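Local coordinates for putative hyaluronoglucosaminidase (Clostridium perfringens, PDB 6PWI), which probably removes terminal N-acetylhexosamine from glycans, as a family 84 glycoside hydrolase whose catalytic region lies in this fragment of a probably cell-wall-anchored protein, at residues N209-A214 against N249-T254; V290-V295 against D323-I328; A557-A562 against P615-L620. All blocks are in the same frame, centred on the assembly; numbering follows the deposited sequence.

Contact 1: N209-A214 against N249-T254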
ATOM      1  N   ASN A 209      -7.066  -6.522   0.557  1.00 19.97           N
ATOM      2  CA  ASN A 209      -7.714  -7.606   1.279  1.00 19.62           C
ATOM      3  C   ASN A 209      -6.799  -8.204   2.350  1.00 20.42           C
ATOM      4  O   ASN A 209      -7.187  -9.166   3.005  1.00 20.50           O
ATOM      5  CB  ASN A 209      -8.331  -8.646   0.332  1.00 19.37           C
ATOM      6  CG  ASN A 209      -7.351  -9.390  -0.561  1.00 19.27           C
ATOM      7  OD1 ASN A 209      -6.135  -9.330  -0.371  1.00 19.19           O
ATOM      8  ND2 ASN A 209      -7.873 -10.127  -1.530  1.00 18.31           N
ATOM      9  N   SER A 210      -5.598  -7.633   2.540  1.00 20.92           N
ATOM     10  CA  SER A 210      -4.576  -8.295   3.338  1.00 21.17           C
ATOM     11  C   SER A 210      -3.772  -7.299   4.161  1.00 21.33           C
ATOM     12  O   SER A 210      -3.166  -6.381   3.612  1.00 22.35           O
ATOM     13  CB  SER A 210      -3.647  -9.085   2.458  1.00 21.68           C
ATOM     14  OG  SER A 210      -4.332 -10.165   1.850  1.00 23.36           O
ATOM     15  N   TYR A 211      -3.751  -7.515   5.478  1.00 20.57           N
ATOM     16  CA  TYR A 211      -2.727  -6.933   6.331  1.00 20.69           C
ATOM     17  C   TYR A 211      -2.006  -8.075   7.034  1.00 20.98           C
ATOM     18  O   TYR A 211      -2.581  -8.717   7.905  1.00 21.79           O
ATOM     19  CB  TYR A 211      -3.317  -5.933   7.330  1.00 20.42           C
ATOM     20  CG  TYR A 211      -2.416  -5.591   8.494  1.00 20.89           C
ATOM     21  CD1 TYR A 211      -1.045  -5.430   8.329  1.00 21.39           C
ATOM     22  CD2 TYR A 211      -2.932  -5.402   9.767  1.00 21.10           C
ATOM     23  CE1 TYR A 211      -0.215  -5.114   9.394  1.00 21.58           C
ATOM     24  CE2 TYR A 211      -2.117  -5.087  10.847  1.00 20.89           C
ATOM     25  CZ  TYR A 211      -0.755  -4.938  10.659  1.00 21.34           C
ATOM     26  OH  TYR A 211       0.052  -4.621  11.710  1.00 21.96           O
ATOM     27  N   ILE A 212      -0.765  -8.349   6.617  1.00 20.61           N
ATOM     28  CA  ILE A 212      -0.014  -9.419   7.243  1.00 20.77           C
ATOM     29  C   ILE A 212       0.736  -8.849   8.439  1.00 21.71           C
ATOM     30  O   ILE A 212       1.602  -7.990   8.292  1.00 22.43           O
ATOM     31  CB  ILE A 212       0.907 -10.144   6.248  1.00 20.81           C
ATOM     32  CG1 ILE A 212       0.104 -10.767   5.103  1.00 20.11           C
ATOM     33  CG2 ILE A 212       1.747 -11.188   6.972  1.00 20.09           C
ATOM     34  CD1 ILE A 212       0.818 -10.726   3.781  1.00 19.83           C
ATOM     35  N   PHE A 213       0.349  -9.336   9.622  1.00 22.81           N
ATOM     36  CA  PHE A 213       0.890  -8.916  10.901  1.00 23.48           C
ATOM     37  C   PHE A 213       2.110  -9.775  11.230  1.00 23.49           C
ATOM     38  O   PHE A 213       1.962 -10.908  11.686  1.00 23.84           O
ATOM     39  CB  PHE A 213      -0.213  -9.060  11.950  1.00 23.47           C
ATOM     40  CG  PHE A 213       0.131  -8.642  13.354  1.00 23.22           C
ATOM     41  CD1 PHE A 213       0.043  -7.315  13.741  1.00 23.64           C
ATOM     42  CD2 PHE A 213       0.499  -9.585  14.301  1.00 23.98           C
ATOM     43  CE1 PHE A 213       0.337  -6.937  15.043  1.00 24.08           C
ATOM     44  CE2 PHE A 213       0.792  -9.210  15.604  1.00 23.69           C
ATOM     45  CZ  PHE A 213       0.705  -7.886  15.973  1.00 24.05           C
ATOM     46  N   ALA A 214       3.310  -9.224  10.991  1.00 23.35           N
ATOM     47  CA  ALA A 214       4.555  -9.935  11.252  1.00 23.45           C
ATOM     48  C   ALA A 214       5.576  -9.050  11.979  1.00 24.13           C
ATOM     49  O   ALA A 214       6.765  -9.077  11.654  1.00 24.44           O
ATOM     50  CB  ALA A 214       5.106 -10.479   9.952  1.00 21.83           C
ATOM     51  N   ASN A 249      -9.988  -5.491   4.729  1.00 22.20           N
ATOM     52  CA  ASN A 249      -8.541  -5.565   4.697  1.00 22.28           C
ATOM     53  C   ASN A 249      -8.119  -6.457   5.869  1.00 22.21           C
ATOM     54  O   ASN A 249      -7.721  -5.960   6.920  1.00 22.10           O
ATOM     55  CB  ASN A 249      -7.975  -4.140   4.749  1.00 22.32           C
ATOM     56  CG  ASN A 249      -6.512  -3.992   4.371  1.00 23.25           C
ATOM     57  OD1 ASN A 249      -6.148  -3.015   3.727  1.00 23.47           O
ATOM     58  ND2 ASN A 249      -5.655  -4.918   4.775  1.00 23.59           N
ATOM     59  N   LYS A 250      -8.232  -7.780   5.694  1.00 23.01           N
ATOM     60  CA  LYS A 250      -8.217  -8.719   6.809  1.00 24.14           C
ATOM     61  C   LYS A 250      -6.887  -8.662   7.552  1.00 23.67           C
ATOM     62  O   LYS A 250      -5.834  -8.476   6.947  1.00 24.36           O
ATOM     63  CB  LYS A 250      -8.343 -10.176   6.351  1.00 25.26           C
ATOM     64  CG  LYS A 250      -9.501 -10.506   5.421  1.00 29.24           C
ATOM     65  CD  LYS A 250      -9.522 -11.975   4.983  1.00 32.04           C
ATOM     66  CE  LYS A 250      -8.304 -12.434   4.197  1.00 32.39           C
ATOM     67  NZ  LYS A 250      -8.240 -11.856   2.828  1.00 32.34           N
ATOM     68  N   PHE A 251      -6.966  -8.878   8.870  1.00 22.32           N
ATOM     69  CA  PHE A 251      -5.820  -9.106   9.729  1.00 21.91           C
ATOM     70  C   PHE A 251      -5.358 -10.553   9.563  1.00 22.86           C
ATOM     71  O   PHE A 251      -6.080 -11.481   9.933  1.00 23.95           O
ATOM     72  CB  PHE A 251      -6.234  -8.841  11.178  1.00 20.96           C
ATOM     73  CG  PHE A 251      -5.122  -8.861  12.195  1.00 21.08           C
ATOM     74  CD1 PHE A 251      -4.558  -7.676  12.656  1.00 21.17           C
ATOM     75  CD2 PHE A 251      -4.646 -10.060  12.709  1.00 20.70           C
ATOM     76  CE1 PHE A 251      -3.547  -7.686  13.607  1.00 20.56           C
ATOM     77  CE2 PHE A 251      -3.632 -10.069  13.655  1.00 21.21           C
ATOM     78  CZ  PHE A 251      -3.089  -8.883  14.106  1.00 20.78           C
ATOM     79  N   ILE A 252      -4.152 -10.738   9.010  1.00 22.53           N
ATOM     80  CA  ILE A 252      -3.565 -12.060   8.855  1.00 22.70           C
ATOM     81  C   ILE A 252      -2.443 -12.241   9.877  1.00 23.87           C
ATOM     82  O   ILE A 252      -1.451 -11.506   9.868  1.00 23.97           O
ATOM     83  CB  ILE A 252      -3.071 -12.267   7.412  1.00 22.27           C
ATOM     84  CG1 ILE A 252      -4.226 -12.159   6.410  1.00 21.79           C
ATOM     85  CG2 ILE A 252      -2.325 -13.589   7.290  1.00 21.77           C
ATOM     86  CD1 ILE A 252      -3.814 -11.670   5.046  1.00 20.94           C
ATOM     87  N   TRP A 253      -2.612 -13.230  10.764  1.00 23.74           N
ATOM     88  CA  TRP A 253      -1.649 -13.446  11.832  1.00 23.23           C
ATOM     89  C   TRP A 253      -0.571 -14.397  11.326  1.00 23.05           C
ATOM     90  O   TRP A 253      -0.861 -15.228  10.473  1.00 24.36           O
ATOM     91  CB  TRP A 253      -2.352 -13.974  13.090  1.00 23.21           C
ATOM     92  CG  TRP A 253      -1.464 -13.958  14.299  1.00 23.55           C
ATOM     93  CD1 TRP A 253      -1.110 -12.869  15.047  1.00 22.84           C
ATOM     94  CD2 TRP A 253      -0.783 -15.085  14.880  1.00 22.59           C
ATOM     95  NE1 TRP A 253      -0.260 -13.241  16.052  1.00 22.26           N
ATOM     96  CE2 TRP A 253      -0.039 -14.592  15.977  1.00 22.38           C
ATOM     97  CE3 TRP A 253      -0.732 -16.453  14.585  1.00 22.56           C
ATOM     98  CZ2 TRP A 253       0.739 -15.426  16.780  1.00 21.96           C
ATOM     99  CZ3 TRP A 253       0.035 -17.277  15.381  1.00 22.71           C
ATOM    100  CH2 TRP A 253       0.762 -16.766  16.463  1.00 22.22           C
ATOM    101  N   THR A 254       0.662 -14.268  11.837  1.00 22.74           N
ATOM    102  CA  THR A 254       1.778 -15.081  11.359  1.00 22.94           C
ATOM    103  C   THR A 254       2.572 -15.671  12.525  1.00 22.49           C
ATOM    104  O   THR A 254       2.492 -15.171  13.645  1.00 21.97           O
ATOM    105  CB  THR A 254       2.727 -14.286  10.447  1.00 22.52           C
ATOM    106  OG1 THR A 254       3.226 -13.150  11.158  1.00 22.26           O
ATOM    107  CG2 THR A 254       2.075 -13.856   9.151  1.00 22.15           C
TER

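Contact 2: V290-V295 against D323-I328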
ATOM      1  N   VAL A 290      -9.525 -13.957  13.767  1.00 24.01           N
ATOM      2  CA  VAL A 290      -8.539 -14.196  12.722  1.00 23.77           C
ATOM      3  C   VAL A 290      -8.980 -15.388  11.872  1.00 24.77           C
ATOM      4  O   VAL A 290      -9.316 -16.443  12.403  1.00 25.25           O
ATOM      5  CB  VAL A 290      -7.126 -14.412  13.300  1.00 22.78           C
ATOM      6  CG1 VAL A 290      -6.117 -14.705  12.203  1.00 21.91           C
ATOM      7  CG2 VAL A 290      -6.665 -13.233  14.145  1.00 22.35           C
ATOM      8  N   ARG A 291      -8.941 -15.220  10.542  1.00 25.96           N
ATOM      9  CA  ARG A 291      -9.453 -16.228   9.623  1.00 26.06           C
ATOM     10  C   ARG A 291      -8.447 -16.531   8.506  1.00 26.01           C
ATOM     11  O   ARG A 291      -8.794 -17.180   7.518  1.00 25.06           O
ATOM     12  CB  ARG A 291     -10.823 -15.799   9.078  1.00 25.47           C
ATOM     13  CG  ARG A 291     -11.956 -15.863  10.094  1.00 25.88           C
ATOM     14  CD  ARG A 291     -12.326 -17.276  10.517  1.00 27.74           C
ATOM     15  NE  ARG A 291     -13.383 -17.340  11.522  1.00 29.34           N
ATOM     16  CZ  ARG A 291     -13.239 -17.076  12.824  1.00 30.08           C
ATOM     17  NH1 ARG A 291     -14.281 -17.172  13.628  1.00 29.79           N
ATOM     18  NH2 ARG A 291     -12.068 -16.722  13.325  1.00 30.57           N
ATOM     19  N   GLN A 292      -7.202 -16.056   8.666  1.00 25.19           N
ATOM     20  CA  GLN A 292      -6.123 -16.346   7.730  1.00 24.45           C
ATOM     21  C   GLN A 292      -4.785 -16.241   8.457  1.00 23.73           C
ATOM     22  O   GLN A 292      -4.599 -15.370   9.304  1.00 24.39           O
ATOM     23  CB  GLN A 292      -6.178 -15.436   6.501  1.00 24.49           C
ATOM     24  CG  GLN A 292      -5.345 -15.965   5.340  1.00 25.46           C
ATOM     25  CD  GLN A 292      -5.535 -15.246   4.025  1.00 27.50           C
ATOM     26  OE1 GLN A 292      -6.102 -14.152   3.944  1.00 28.06           O
ATOM     27  NE2 GLN A 292      -5.045 -15.871   2.966  1.00 26.82           N
ATOM     28  N   PHE A 293      -3.858 -17.136   8.103  1.00 22.71           N
ATOM     29  CA  PHE A 293      -2.620 -17.297   8.845  1.00 22.95           C
ATOM     30  C   PHE A 293      -1.430 -17.399   7.893  1.00 22.53           C
ATOM     31  O   PHE A 293      -1.557 -17.919   6.787  1.00 22.50           O
ATOM     32  CB  PHE A 293      -2.718 -18.535   9.742  1.00 23.38           C
ATOM     33  CG  PHE A 293      -3.771 -18.440  10.814  1.00 23.79           C
ATOM     34  CD1 PHE A 293      -3.491 -17.840  12.034  1.00 24.24           C
ATOM     35  CD2 PHE A 293      -5.049 -18.938  10.603  1.00 24.01           C
ATOM     36  CE1 PHE A 293      -4.461 -17.745  13.022  1.00 24.36           C
ATOM     37  CE2 PHE A 293      -6.022 -18.836  11.588  1.00 24.95           C
ATOM     38  CZ  PHE A 293      -5.727 -18.244  12.797  1.00 24.85           C
ATOM     39  N   GLY A 294      -0.272 -16.905   8.349  1.00 22.48           N
ATOM     40  CA  GLY A 294       0.996 -17.057   7.653  1.00 21.94           C
ATOM     41  C   GLY A 294       1.991 -17.850   8.493  1.00 22.74           C
ATOM     42  O   GLY A 294       2.010 -17.734   9.719  1.00 23.53           O
ATOM     43  N   VAL A 295       2.809 -18.667   7.821  1.00 23.03           N
ATOM     44  CA  VAL A 295       3.879 -19.415   8.468  1.00 23.19           C
ATOM     45  C   VAL A 295       5.201 -18.951   7.864  1.00 23.44           C
ATOM     46  O   VAL A 295       5.396 -19.042   6.656  1.00 24.34           O
ATOM     47  CB  VAL A 295       3.679 -20.936   8.303  1.00 22.35           C
ATOM     48  CG1 VAL A 295       4.884 -21.723   8.795  1.00 22.46           C
ATOM     49  CG2 VAL A 295       2.422 -21.411   9.009  1.00 21.86           C
ATOM     50  N   ASP A 323     -13.978 -22.016   7.485  1.00 35.48           N
ATOM     51  CA  ASP A 323     -14.060 -20.618   7.084  1.00 35.57           C
ATOM     52  C   ASP A 323     -12.699 -19.919   7.187  1.00 35.65           C
ATOM     53  O   ASP A 323     -12.638 -18.695   7.318  1.00 34.96           O
ATOM     54  CB  ASP A 323     -15.172 -19.886   7.845  1.00 34.95           C
ATOM     55  CG  ASP A 323     -14.922 -19.767   9.342  1.00 36.04           C
ATOM     56  OD1 ASP A 323     -14.137 -20.577   9.877  1.00 36.70           O
ATOM     57  OD2 ASP A 323     -15.507 -18.858   9.965  1.00 37.32           O
ATOM     58  N   VAL A 324     -11.608 -20.692   7.113  1.00 34.14           N
ATOM     59  CA  VAL A 324     -10.272 -20.117   7.158  1.00 34.03           C
ATOM     60  C   VAL A 324      -9.686 -20.097   5.745  1.00 34.68           C
ATOM     61  O   VAL A 324      -9.535 -21.138   5.111  1.00 36.54           O
ATOM     62  CB  VAL A 324      -9.364 -20.853   8.166  1.00 32.89           C
ATOM     63  CG1 VAL A 324      -7.937 -20.323   8.160  1.00 32.86           C
ATOM     64  CG2 VAL A 324      -9.935 -20.789   9.569  1.00 31.97           C
ATOM     65  N   TYR A 325      -9.350 -18.895   5.263  1.00 36.46           N
ATOM     66  CA  TYR A 325      -8.720 -18.723   3.966  1.00 38.45           C
ATOM     67  C   TYR A 325      -7.376 -19.448   3.957  1.00 37.85           C
ATOM     68  O   TYR A 325      -6.898 -19.889   5.001  1.00 37.05           O
ATOM     69  CB  TYR A 325      -8.570 -17.239   3.635  1.00 43.46           C
ATOM     70  CG  TYR A 325      -9.859 -16.476   3.457  1.00 51.22           C
ATOM     71  CD1 TYR A 325     -10.602 -16.580   2.288  1.00 55.81           C
ATOM     72  CD2 TYR A 325     -10.328 -15.624   4.448  1.00 53.31           C
ATOM     73  CE1 TYR A 325     -11.781 -15.868   2.114  1.00 56.90           C
ATOM     74  CE2 TYR A 325     -11.503 -14.905   4.290  1.00 54.51           C
ATOM     75  CZ  TYR A 325     -12.232 -15.024   3.117  1.00 56.63           C
ATOM     76  OH  TYR A 325     -13.390 -14.317   2.955  1.00 55.81           O
ATOM     77  N   GLU A 326      -6.769 -19.559   2.769  1.00 39.26           N
ATOM     78  CA  GLU A 326      -5.601 -20.412   2.585  1.00 37.93           C
ATOM     79  C   GLU A 326      -4.371 -19.789   3.239  1.00 33.89           C
ATOM     80  O   GLU A 326      -4.284 -18.570   3.376  1.00 31.95           O
ATOM     81  CB  GLU A 326      -5.390 -20.781   1.114  1.00 39.90           C
ATOM     82  CG  GLU A 326      -5.559 -19.627   0.148  1.00 42.94           C
ATOM     83  CD  GLU A 326      -5.650 -20.088  -1.297  1.00 46.99           C
ATOM     84  OE1 GLU A 326      -4.739 -19.743  -2.094  1.00 47.19           O
ATOM     85  OE2 GLU A 326      -6.625 -20.801  -1.624  1.00 48.91           O
ATOM     86  N   PHE A 327      -3.444 -20.659   3.654  1.00 31.19           N
ATOM     87  CA  PHE A 327      -2.225 -20.257   4.330  1.00 31.01           C
ATOM     88  C   PHE A 327      -1.264 -19.556   3.375  1.00 30.35           C
ATOM     89  O   PHE A 327      -1.219 -19.830   2.173  1.00 29.49           O
ATOM     90  CB  PHE A 327      -1.501 -21.466   4.926  1.00 32.11           C
ATOM     91  CG  PHE A 327      -2.100 -22.024   6.192  1.00 33.34           C
ATOM     92  CD1 PHE A 327      -1.885 -21.405   7.417  1.00 34.10           C
ATOM     93  CD2 PHE A 327      -2.849 -23.193   6.165  1.00 33.15           C
ATOM     94  CE1 PHE A 327      -2.424 -21.932   8.583  1.00 35.14           C
ATOM     95  CE2 PHE A 327      -3.389 -23.718   7.330  1.00 33.14           C
ATOM     96  CZ  PHE A 327      -3.177 -23.087   8.536  1.00 34.62           C
ATOM     97  N   ILE A 328      -0.487 -18.646   3.963  1.00 29.01           N
ATOM     98  CA  ILE A 328       0.630 -17.983   3.322  1.00 28.32           C
ATOM     99  C   ILE A 328       1.893 -18.592   3.919  1.00 27.44           C
ATOM    100  O   ILE A 328       1.939 -18.845   5.118  1.00 29.73           O
ATOM    101  CB  ILE A 328       0.495 -16.474   3.592  1.00 29.56           C
ATOM    102  CG1 ILE A 328      -0.549 -15.863   2.656  1.00 30.82           C
ATOM    103  CG2 ILE A 328       1.831 -15.759   3.497  1.00 30.87           C
ATOM    104  CD1 ILE A 328      -1.448 -14.845   3.310  1.00 32.67           C
TER
HETATM  105  O   HOH W   1      -4.603 -19.725   6.932  1.00 24.72           O

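Contact 3: A557-A562 against P615-L620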
ATOM      1  N   ALA A 557      15.392  24.354   0.871  1.00 25.33           N
ATOM      2  CA  ALA A 557      14.789  25.364   0.011  1.00 27.42           C
ATOM      3  C   ALA A 557      15.373  26.745   0.309  1.00 28.92           C
ATOM      4  O   ALA A 557      15.676  27.499  -0.612  1.00 29.16           O
ATOM      5  CB  ALA A 557      13.289  25.361   0.147  1.00 27.38           C
ATOM      6  N   GLU A 558      15.540  27.066   1.599  1.00 29.40           N
ATOM      7  CA  GLU A 558      16.083  28.353   1.996  1.00 29.62           C
ATOM      8  C   GLU A 558      17.538  28.470   1.548  1.00 28.10           C
ATOM      9  O   GLU A 558      17.964  29.533   1.108  1.00 29.18           O
ATOM     10  CB  GLU A 558      15.892  28.587   3.495  1.00 31.77           C
ATOM     11  CG  GLU A 558      14.570  29.265   3.809  1.00 38.26           C
ATOM     12  CD  GLU A 558      14.052  29.150   5.234  1.00 44.28           C
ATOM     13  OE1 GLU A 558      14.682  28.437   6.051  1.00 48.93           O
ATOM     14  OE2 GLU A 558      13.007  29.777   5.531  1.00 48.39           O
ATOM     15  N   SER A 559      18.284  27.367   1.649  1.00 25.83           N
ATOM     16  CA  SER A 559      19.690  27.318   1.278  1.00 24.27           C
ATOM     17  C   SER A 559      19.858  27.531  -0.226  1.00 24.63           C
ATOM     18  O   SER A 559      20.731  28.274  -0.661  1.00 25.45           O
ATOM     19  CB  SER A 559      20.305  26.016   1.712  1.00 22.37           C
ATOM     20  OG  SER A 559      21.652  25.920   1.285  1.00 20.73           O
ATOM     21  N   THR A 560      19.015  26.868  -1.018  1.00 24.25           N
ATOM     22  CA  THR A 560      19.114  26.966  -2.463  1.00 23.85           C
ATOM     23  C   THR A 560      18.807  28.396  -2.895  1.00 23.80           C
ATOM     24  O   THR A 560      19.503  28.943  -3.744  1.00 24.92           O
ATOM     25  CB  THR A 560      18.251  25.900  -3.148  1.00 23.58           C
ATOM     26  OG1 THR A 560      18.680  24.635  -2.637  1.00 23.24           O
ATOM     27  CG2 THR A 560      18.371  25.922  -4.657  1.00 22.04           C
ATOM     28  N   ILE A 561      17.778  28.992  -2.286  1.00 23.33           N
ATOM     29  CA  ILE A 561      17.351  30.342  -2.616  1.00 23.39           C
ATOM     30  C   ILE A 561      18.470  31.334  -2.287  1.00 23.93           C
ATOM     31  O   ILE A 561      18.742  32.249  -3.069  1.00 22.88           O
ATOM     32  CB  ILE A 561      16.009  30.683  -1.934  1.00 22.90           C
ATOM     33  CG1 ILE A 561      14.871  29.839  -2.518  1.00 23.01           C
ATOM     34  CG2 ILE A 561      15.704  32.174  -2.030  1.00 21.34           C
ATOM     35  CD1 ILE A 561      13.565  29.947  -1.756  1.00 22.92           C
ATOM     36  N   ALA A 562      19.124  31.140  -1.136  1.00 23.77           N
ATOM     37  CA  ALA A 562      20.213  32.017  -0.740  1.00 24.66           C
ATOM     38  C   ALA A 562      21.351  31.929  -1.757  1.00 25.65           C
ATOM     39  O   ALA A 562      21.880  32.961  -2.177  1.00 26.93           O
ATOM     40  CB  ALA A 562      20.679  31.703   0.660  1.00 24.52           C
ATOM     41  N   PRO A 615      23.002  17.850  -4.118  1.00 22.37           N
ATOM     42  CA  PRO A 615      24.065  18.024  -5.113  1.00 21.96           C
ATOM     43  C   PRO A 615      24.098  19.416  -5.741  1.00 22.29           C
ATOM     44  O   PRO A 615      25.174  19.951  -5.989  1.00 23.09           O
ATOM     45  CB  PRO A 615      23.765  16.921  -6.139  1.00 21.35           C
ATOM     46  CG  PRO A 615      23.117  15.835  -5.301  1.00 21.19           C
ATOM     47  CD  PRO A 615      22.248  16.602  -4.331  1.00 21.60           C
ATOM     48  N   PHE A 616      22.916  20.002  -5.966  1.00 22.43           N
ATOM     49  CA  PHE A 616      22.805  21.331  -6.545  1.00 22.16           C
ATOM     50  C   PHE A 616      23.368  22.376  -5.582  1.00 23.25           C
ATOM     51  O   PHE A 616      24.116  23.261  -5.995  1.00 23.47           O
ATOM     52  CB  PHE A 616      21.351  21.619  -6.920  1.00 21.88           C
ATOM     53  CG  PHE A 616      21.105  22.960  -7.567  1.00 22.94           C
ATOM     54  CD1 PHE A 616      21.949  23.442  -8.559  1.00 22.70           C
ATOM     55  CD2 PHE A 616      20.009  23.734  -7.204  1.00 22.96           C
ATOM     56  CE1 PHE A 616      21.709  24.671  -9.158  1.00 22.87           C
ATOM     57  CE2 PHE A 616      19.762  24.956  -7.814  1.00 22.94           C
ATOM     58  CZ  PHE A 616      20.615  25.426  -8.789  1.00 22.89           C
ATOM     59  N   ILE A 617      22.993  22.268  -4.299  1.00 22.96           N
ATOM     60  CA  ILE A 617      23.471  23.165  -3.262  1.00 23.58           C
ATOM     61  C   ILE A 617      24.998  23.105  -3.225  1.00 25.80           C
ATOM     62  O   ILE A 617      25.658  24.131  -3.064  1.00 26.37           O
ATOM     63  CB  ILE A 617      22.853  22.790  -1.900  1.00 23.15           C
ATOM     64  CG1 ILE A 617      21.371  23.150  -1.826  1.00 23.04           C
ATOM     65  CG2 ILE A 617      23.629  23.404  -0.744  1.00 22.38           C
ATOM     66  CD1 ILE A 617      20.712  22.745  -0.524  1.00 22.74           C
ATOM     67  N   LYS A 618      25.548  21.892  -3.366  1.00 26.27           N
ATOM     68  CA  LYS A 618      26.986  21.698  -3.282  1.00 26.38           C
ATOM     69  C   LYS A 618      27.658  22.323  -4.504  1.00 27.22           C
ATOM     70  O   LYS A 618      28.689  22.982  -4.378  1.00 28.19           O
ATOM     71  CB  LYS A 618      27.319  20.214  -3.109  1.00 25.52           C
ATOM     72  CG  LYS A 618      27.144  19.694  -1.689  1.00 26.70           C
ATOM     73  CD  LYS A 618      27.203  18.189  -1.609  1.00 28.17           C
ATOM     74  CE  LYS A 618      27.150  17.658  -0.192  1.00 29.21           C
ATOM     75  NZ  LYS A 618      27.206  16.175  -0.178  1.00 28.64           N
ATOM     76  N   ASP A 619      27.039  22.118  -5.671  1.00 26.74           N
ATOM     77  CA  ASP A 619      27.494  22.669  -6.934  1.00 27.03           C
ATOM     78  C   ASP A 619      27.522  24.194  -6.861  1.00 27.53           C
ATOM     79  O   ASP A 619      28.526  24.809  -7.211  1.00 27.52           O
ATOM     80  CB  ASP A 619      26.615  22.185  -8.089  1.00 28.86           C
ATOM     81  CG  ASP A 619      27.142  20.948  -8.800  1.00 31.17           C
ATOM     82  OD1 ASP A 619      28.282  20.524  -8.488  1.00 30.88           O
ATOM     83  OD2 ASP A 619      26.413  20.426  -9.690  1.00 32.78           O
ATOM     84  N   LEU A 620      26.413  24.799  -6.419  1.00 27.05           N
ATOM     85  CA  LEU A 620      26.326  26.247  -6.342  1.00 26.21           C
ATOM     86  C   LEU A 620      27.459  26.784  -5.476  1.00 27.57           C
ATOM     87  O   LEU A 620      28.070  27.793  -5.818  1.00 29.07           O
ATOM     88  CB  LEU A 620      24.966  26.663  -5.778  1.00 24.70           C
ATOM     89  CG  LEU A 620      23.813  26.667  -6.778  1.00 24.39           C
ATOM     90  CD1 LEU A 620      22.474  26.795  -6.063  1.00 23.95           C
ATOM     91  CD2 LEU A 620      23.981  27.785  -7.789  1.00 24.41           C
TER

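Contact 1: N209-A214 against N249-T254
Y211 and I252 hold the centre of a parallel backbone ladder. Y211 N gives its hydrogen to K250 O, Y211 O receives I252 N at 2.8 Å, and F213 N reaches I252 O, also at 2.8 Å.

Side chains extend this bonding at both ends. T254 OG1, placed between its own backbone N and carbonyl carbon (chi1 58°), donates to F213 O at 2.6 Å, tilted from the carbonyl plane. At the other end the K250 chain bends at its last two torsions and curls back, so that NZ meets N209 O at 2.9 Å; the K250 backbone N adds a weak bond to the same oxygen.

The aromatic side chains Y211, F213, F251 and W253 cluster on one side of the sheet. F251 CZ lies over one face of the F213 ring, toward its rim, 3.3 Å from F213 CG, with the two planes 34° apart. Y211 lies alongside F251, the ring planes nearly perpendicular, and its OH bonds to E184. W253 meets F213 rim to rim.

On the other side I252 CD1 packs against S210 OG and I212 CG1, and I212 CG2 meets T254 CG2 at 3.5 Å.

Strands 210-213 and 250-255, linked through helix 231-247, form a beta-alpha-beta unit that supplies the second and third strands of the (beta/alpha)8 barrel, the catalytic fold of family 84.

Contact 2: V290-V295 against D323-I328
F293 turns the edge of its ring to V324, whose CG1 lies near the ring plane, 4.0 Å from F293 CD2; F282 of helix 268-286 stacks on the same ring. One water lies at the edge of the F293 ring, in its plane, and over a face of F327, toward the rim; F327 CE1 touches F293 CB. The guanidinium of R291 takes D323 OD2 at its edge.

These segments bring together the fourth and fifth strands of the (beta/alpha)8 barrel, where the chain leaves helix 304-321. Within them the one parallel beta bridge pairs G294 with I328: I328 N donates to F293 O, and V295 N to I328 O at 2.8 Å. Before it the backbones are further bridged by Y325 N to R291 O, and by the water, which accepts from F293 N and donates to Y325 O.

R291 and D323 form a salt bridge, NE to OD2 at 3.0 Å, with OD2 met from above the carboxylate plane. Y286 binds both partners, its OH at D323 OD1 and its carbonyl at R291 NH2.

Q292 CG is set opposite the backbone N (chi1 -163°), and the chain runs out extended past Y325 CB; NE2 donates to E326 O at 2.8 Å, lying in that carbonyl's plane, with E326 O in the amide plane and I328 CD1 3.8 Å from NE2.

Contact 3: A557-A562 against P615-L620
T560 and I617 meet where two helices of the C-terminal helical region pack side by side. Helix 540-572 and helix 613-623 run in roughly the same direction, the axes of the two short segments crossing at 30° and approaching to 9.9 Å. The contact is small and without hydrogen bonds between the segments; T560 and I617 supply most of the buried surface.

The side chain of T560 can be followed outward from CB, where it forks into two branches, each with its own neighbour. The hydroxyl branch lies beside the backbone N (chi1 -56°), a placement that lets OG1 hydrogen-bond to L556 O one turn earlier in the same helix. The polar atom is therefore satisfied within its own helix while hydrocarbon packs against it: I617 CG1 lies 3.2 Å from T560 OG1, and I617 CD1 also touches this oxygen. The methyl branch, anti to the backbone N, reaches the ring of F616, with T560 CG2 3.6 Å from F616 CE2 and almost as close to CD2. Both I617 and F616 cross the threonine side chain at about a right angle.

S559 lies beside T560 and behaves likewise: its OG bonds to G585 O in helix 575-591, while the CD1 and CG2 methyls of I617 pack against that oxygen. F616 is also covered by L620 of its own helix, whose CD1 sits over one face of the ring, toward the rim. I499, F502 and T503 of helix 496-507 pack on F616 as well, and Y523 of helix 513-536 touches both T560 and F616. L620 is the most distant participant, its CD1 4.3 Å from T560 O.

How the contacts relate
Contacts 1 and 2 belong to one barrel, and contact 3 to the helical region about 44 Å from contact 1, centre to centre. All three are largely buried, although contact 2 reaches the surface at D323. Contacts 1 and 2 meet where strand 250-255 of the one lies next to strand 293-296 of the other: W253 O lies 2.8 Å from G294 N, probably hydrogen-bonded, so four consecutive barrel strands are joined. Contact 1 combines a backbone ladder with an aromatic cluster, whereas contact 2 adds a salt bridge and a bridging water beside its single beta bridge. In contact 3 helix backbones bond within themselves, leaving side-chain packing to join them.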